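PDB 4MOZ: fructose-bisphosphate aldolase, which belongs to the DeoC/LacD family of aldolases and folds as a parallel eight-stranded TIM barrel. Local coordinates for residues V138-E150 / L171-V184. Residues are numbered along the deposited sequence; the frame is centred on the assembly and turned at random.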
loop_
_atom_site.group_PDB
_atom_site.type_symbol
_atom_site.label_atom_id
_atom_site.label_comp_id
_atom_site.label_asym_id
_atom_site.label_seq_id
_atom_site.Cartn_x
_atom_site.Cartn_y
_atom_site.Cartn_z
ATOM N N VAL C 138 18.306 19.446 14.940
ATOM C CA VAL C 138 18.348 18.537 13.802
ATOM C C VAL C 138 18.821 19.317 12.587
ATOM O O VAL C 138 18.189 20.292 12.178
ATOM C CB VAL C 138 16.967 17.900 13.515
ATOM C CG1 VAL C 138 17.028 16.995 12.283
ATOM C CG2 VAL C 138 16.470 17.120 14.729
ATOM N N VAL C 139 19.942 18.891 12.021
ATOM C CA VAL C 139 20.512 19.577 10.865
ATOM C C VAL C 139 20.246 18.815 9.564
ATOM O O VAL C 139 20.310 19.386 8.481
ATOM C CB VAL C 139 22.021 19.874 11.049
ATOM C CG1 VAL C 139 22.242 20.744 12.283
ATOM C CG2 VAL C 139 22.835 18.592 11.148
ATOM N N GLY C 140 19.939 17.527 9.677
ATOM C CA GLY C 140 19.704 16.728 8.493
ATOM C C GLY C 140 19.136 15.350 8.733
ATOM O O GLY C 140 18.819 14.967 9.872
ATOM N N LEU C 141 19.016 14.605 7.638
ATOM C CA LEU C 141 18.443 13.276 7.652
ATOM C C LEU C 141 19.384 12.295 6.983
ATOM O O LEU C 141 20.190 12.677 6.120
ATOM C CB LEU C 141 17.098 13.262 6.918
ATOM C CG LEU C 141 16.007 14.273 7.284
ATOM C CD1 LEU C 141 14.769 13.992 6.452
ATOM C CD2 LEU C 141 15.660 14.254 8.768
ATOM N N GLY C 142 19.271 11.033 7.388
ATOM C CA GLY C 142 20.019 9.944 6.779
ATOM C C GLY C 142 19.103 8.814 6.335
ATOM O O GLY C 142 18.050 8.591 6.932
ATOM N N TYR C 143 19.508 8.105 5.284
ATOM C CA TYR C 143 18.743 6.982 4.752
ATOM C C TYR C 143 19.682 6.000 4.064
ATOM O O TYR C 143 20.599 6.417 3.353
ATOM C CB TYR C 143 17.672 7.479 3.768
ATOM C CG TYR C 143 16.685 6.417 3.341
ATOM C CD1 TYR C 143 16.934 5.625 2.216
ATOM C CD2 TYR C 143 15.504 6.197 4.058
ATOM C CE1 TYR C 143 16.041 4.646 1.818
ATOM C CE2 TYR C 143 14.602 5.219 3.659
ATOM C CZ TYR C 143 14.883 4.445 2.539
ATOM O OH TYR C 143 14.015 3.460 2.128
ATOM N N THR C 144 19.452 4.705 4.281
ATOM C CA THR C 144 20.238 3.643 3.643
ATOM C C THR C 144 19.505 3.000 2.464
ATOM O O THR C 144 18.324 2.671 2.569
ATOM C CB THR C 144 20.591 2.533 4.652
ATOM O OG1 THR C 144 21.357 3.093 5.717
ATOM C CG2 THR C 144 21.405 1.421 3.986
ATOM N N LEU C 145 20.213 2.811 1.352
ATOM C CA LEU C 145 19.673 2.079 0.200
ATOM C C LEU C 145 20.571 0.902 -0.137
ATOM O O LEU C 145 21.787 1.068 -0.251
ATOM C CB LEU C 145 19.570 2.968 -1.042
ATOM C CG LEU C 145 18.647 4.180 -1.052
ATOM C CD1 LEU C 145 19.412 5.436 -0.651
ATOM C CD2 LEU C 145 18.047 4.336 -2.442
ATOM N N TYR C 146 19.972 -0.278 -0.293
ATOM C CA TYR C 146 20.692 -1.442 -0.802
ATOM C C TYR C 146 20.348 -1.624 -2.273
ATOM O O TYR C 146 19.362 -2.272 -2.615
ATOM C CB TYR C 146 20.376 -2.713 0.008
ATOM C CG TYR C 146 20.480 -2.505 1.503
ATOM C CD1 TYR C 146 21.722 -2.463 2.145
ATOM C CD2 TYR C 146 19.336 -2.327 2.276
ATOM C CE1 TYR C 146 21.813 -2.255 3.516
ATOM C CE2 TYR C 146 19.417 -2.118 3.642
ATOM C CZ TYR C 146 20.651 -2.082 4.258
ATOM O OH TYR C 146 20.715 -1.870 5.617
ATOM N N LEU C 147 21.150 -1.020 -3.142
ATOM C CA LEU C 147 20.979 -1.204 -4.580
ATOM C C LEU C 147 21.232 -2.659 -4.922
ATOM O O LEU C 147 22.057 -3.312 -4.284
ATOM C CB LEU C 147 21.929 -0.299 -5.370
ATOM C CG LEU C 147 21.852 1.211 -5.096
ATOM C CD1 LEU C 147 22.865 1.957 -5.959
ATOM C CD2 LEU C 147 20.450 1.773 -5.304
ATOM N N GLY C 148 20.499 -3.172 -5.904
ATOM C CA GLY C 148 20.658 -4.557 -6.333
ATOM C C GLY C 148 19.947 -5.576 -5.462
ATOM O O GLY C 148 19.956 -6.766 -5.772
ATOM N N SER C 149 19.353 -5.122 -4.358
ATOM C CA SER C 149 18.452 -5.955 -3.568
ATOM C C SER C 149 17.142 -6.091 -4.331
ATOM O O SER C 149 16.764 -5.188 -5.077
ATOM C CB SER C 149 18.180 -5.315 -2.203
ATOM O OG SER C 149 17.132 -5.985 -1.514
ATOM N N GLU C 150 16.439 -7.202 -4.137
ATOM C CA GLU C 150 15.106 -7.357 -4.725
ATOM C C GLU C 150 14.104 -6.336 -4.177
ATOM O O GLU C 150 13.039 -6.144 -4.755
ATOM C CB GLU C 150 14.591 -8.789 -4.558
ATOM C CG GLU C 150 15.311 -9.763 -5.477
ATOM C CD GLU C 150 14.743 -11.165 -5.451
ATOM O OE1 GLU C 150 13.732 -11.401 -4.752
ATOM O OE2 GLU C 150 15.319 -12.032 -6.140
ATOM N N LEU C 171 16.827 20.960 5.289
ATOM C CA LEU C 171 17.648 19.953 5.953
ATOM C C LEU C 171 18.607 19.339 4.951
ATOM O O LEU C 171 18.261 19.167 3.781
ATOM C CB LEU C 171 16.768 18.853 6.552
ATOM C CG LEU C 171 15.825 19.236 7.693
ATOM C CD1 LEU C 171 14.782 18.147 7.894
ATOM C CD2 LEU C 171 16.592 19.500 8.984
ATOM N N ILE C 172 19.814 19.007 5.400
ATOM C CA ILE C 172 20.751 18.299 4.536
ATOM C C ILE C 172 20.394 16.810 4.500
ATOM O O ILE C 172 19.661 16.321 5.363
ATOM C CB ILE C 172 22.233 18.524 4.930
ATOM C CG1 ILE C 172 22.580 17.801 6.231
ATOM C CG2 ILE C 172 22.556 20.018 5.013
ATOM C CD1 ILE C 172 24.040 17.420 6.342
ATOM N N VAL C 173 20.888 16.100 3.487
ATOM C CA VAL C 173 20.603 14.677 3.354
ATOM C C VAL C 173 21.861 13.865 3.076
ATOM O O VAL C 173 22.587 14.133 2.117
ATOM C CB VAL C 173 19.569 14.393 2.245
ATOM C CG1 VAL C 173 19.247 12.903 2.186
ATOM C CG2 VAL C 173 18.297 15.197 2.476
ATOM N N VAL C 174 22.099 12.871 3.924
ATOM C CA VAL C 174 23.174 11.906 3.728
ATOM C C VAL C 174 22.545 10.554 3.385
ATOM O O VAL C 174 21.716 10.038 4.138
ATOM C CB VAL C 174 24.057 11.751 4.990
ATOM C CG1 VAL C 174 25.206 10.782 4.732
ATOM C CG2 VAL C 174 24.588 13.104 5.461
ATOM N N LEU C 175 22.936 9.987 2.248
ATOM C CA LEU C 175 22.495 8.652 1.886
ATOM C C LEU C 175 23.622 7.647 2.071
ATOM O O LEU C 175 24.726 7.848 1.569
ATOM C CB LEU C 175 21.987 8.618 0.442
ATOM C CG LEU C 175 20.754 9.459 0.094
ATOM C CD1 LEU C 175 20.442 9.336 -1.391
ATOM C CD2 LEU C 175 19.543 9.060 0.931
ATOM N N TRP C 176 23.348 6.585 2.820
ATOM C CA TRP C 176 24.225 5.426 2.854
ATOM C C TRP C 176 23.831 4.575 1.696
ATOM O O TRP C 176 22.670 4.204 1.569
ATOM C CB TRP C 176 24.006 4.623 4.121
ATOM C CG TRP C 176 24.641 5.174 5.367
ATOM C CD1 TRP C 176 25.687 4.619 6.095
ATOM C CD2 TRP C 176 24.261 6.390 6.105
ATOM N NE1 TRP C 176 25.986 5.390 7.187
ATOM C CE2 TRP C 176 25.167 6.466 7.255
ATOM C CE3 TRP C 176 23.306 7.385 5.930
ATOM C CZ2 TRP C 176 25.098 7.503 8.181
ATOM C CZ3 TRP C 176 23.249 8.429 6.861
ATOM C CH2 TRP C 176 24.122 8.484 7.965
ATOM N N ILE C 177 24.769 4.257 0.820
ATOM C CA ILE C 177 24.430 3.402 -0.305
ATOM C C ILE C 177 25.349 2.192 -0.370
ATOM O O ILE C 177 26.513 2.300 -0.759
ATOM C CB ILE C 177 24.375 4.169 -1.645
ATOM C CG1 ILE C 177 23.396 5.351 -1.540
ATOM C CG2 ILE C 177 23.956 3.225 -2.761
ATOM C CD1 ILE C 177 23.020 6.005 -2.859
ATOM N N TYR C 178 24.806 1.048 0.041
ATOM C CA TYR C 178 25.535 -0.208 0.076
ATOM C C TYR C 178 24.867 -1.219 -0.840
ATOM O O TYR C 178 23.930 -1.899 -0.425
ATOM C CB TYR C 178 25.554 -0.776 1.493
ATOM C CG TYR C 178 26.199 0.097 2.540
ATOM C CD1 TYR C 178 27.466 0.651 2.342
ATOM C CD2 TYR C 178 25.559 0.336 3.752
ATOM C CE1 TYR C 178 28.062 1.435 3.314
ATOM C CE2 TYR C 178 26.148 1.116 4.728
ATOM C CZ TYR C 178 27.396 1.659 4.505
ATOM O OH TYR C 178 27.975 2.428 5.482
ATOM N N PRO C 179 25.328 -1.316 -2.098
ATOM C CA PRO C 179 24.769 -2.349 -2.961
ATOM C C PRO C 179 24.911 -3.722 -2.310
ATOM O O PRO C 179 26.018 -4.180 -2.029
ATOM C CB PRO C 179 25.607 -2.230 -4.233
ATOM C CG PRO C 179 25.978 -0.783 -4.276
ATOM C CD PRO C 179 26.227 -0.409 -2.838
ATOM N N ARG C 180 23.775 -4.348 -2.036
ATOM C CA ARG C 180 23.750 -5.606 -1.311
ATOM C C ARG C 180 22.597 -6.467 -1.788
ATOM O O ARG C 180 21.482 -5.984 -2.001
ATOM C CB ARG C 180 23.635 -5.365 0.196
ATOM C CG ARG C 180 23.853 -6.616 1.039
ATOM C CD ARG C 180 23.955 -6.284 2.523
ATOM N NE ARG C 180 25.079 -5.390 2.797
ATOM C CZ ARG C 180 25.185 -4.610 3.870
ATOM N NH1 ARG C 180 24.232 -4.601 4.799
ATOM N NH2 ARG C 180 26.252 -3.831 4.013
ATOM N N GLY C 181 22.876 -7.753 -1.942
ATOM C CA GLY C 181 21.873 -8.699 -2.378
ATOM C C GLY C 181 22.474 -9.842 -3.162
ATOM O O GLY C 181 23.637 -9.798 -3.565
ATOM N N LYS C 182 21.659 -10.878 -3.322
ATOM C CA LYS C 182 21.848 -11.992 -4.242
ATOM C C LYS C 182 22.554 -11.571 -5.543
ATOM O O LYS C 182 23.526 -12.201 -5.963
ATOM C CB LYS C 182 20.438 -12.469 -4.573
ATOM C CG LYS C 182 20.206 -13.906 -4.952
ATOM C CD LYS C 182 18.765 -13.947 -5.423
ATOM C CE LYS C 182 18.125 -15.299 -5.241
ATOM N NZ LYS C 182 16.647 -15.145 -5.230
ATOM N N ALA C 183 22.062 -10.494 -6.157
ATOM C CA ALA C 183 22.579 -9.989 -7.435
ATOM C C ALA C 183 23.964 -9.363 -7.321
ATOM O O ALA C 183 24.684 -9.265 -8.314
ATOM C CB ALA C 183 21.610 -8.980 -8.037
ATOM N N VAL C 184 24.325 -8.933 -6.116
ATOM C CA VAL C 184 25.572 -8.210 -5.906
ATOM C C VAL C 184 26.696 -9.160 -5.496
ATOM O O VAL C 184 27.684 -9.291 -6.216
ATOM C CB VAL C 184 25.400 -7.065 -4.878
ATOM C CG1 VAL C 184 26.675 -6.242 -4.776
ATOM C CG2 VAL C 184 24.231 -6.172 -5.263
HETATM O O HOH W 1 19.704 -9.427 -5.482
#
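Strands 138-145 and 172-177 are the fourth and fifth staves of the TIM barrel, joined by helix 152-168 in a beta-alpha-beta unit and paired in parallel from Gly140-Ile172 to Leu145-Ile177. The ladder starts with Ile172 N donating to a lone pair of Val139 O, in the carbonyl plane, and its regular part ends with Tyr178 N on Leu145 O; after a gap, Arg180 N adds one more bond, to Leu147 O at 3.0 Å. On the barrel interior, Trp176 has its CG beside the backbone N (chi1 -78°), which swings the indole edge to the neighbouring strand: CZ3 lies 3.6 Å from Gly142 CA, and the ring packs directly on the glycine backbone. Trp176 CB touches Thr144 OG1 at 3.5 Å. That hydroxyl is hydrogen-bonded to Lys102 NZ, and Lys102 makes a cation-pi contact with the same indole. The opposite face of the sheet, with Leu141, Leu145, Leu175, Ile177 and the Tyr143 ring, is largely apolar and meets the helical layer. There Leu175 CD2 fits against Tyr143 CB at 3.7 Å; beyond the strands, Leu147 CD1 crosses to Ile177 CG2 at 3.6 Å, while Ile177 packs on helix 191-204. Tyr143 sends its hydroxyl to Glu158 of helix 152-168. Further on, the CD1-CE1 side of the Tyr146 ring lies over one face of the Arg180 guanidinium, CE1 3.6 Å from NH1, planes 39° apart; Arg180 NE is held by Glu188. At the far end a water receives Ala183 N and donates to Gly148 O, and Glu150 OE2 forms a long salt bridge with Lys182 NZ (3.5 Å) while also bonding to Gln114 of the second subunit. Polar demand is thus met by the ladder along the buried strands; in the loops, backbone bonds, a bridging water and charged pairs share this role, and inside the barrel the Thr144-Lys102-Trp176 linkage fixes these groups relative to one another.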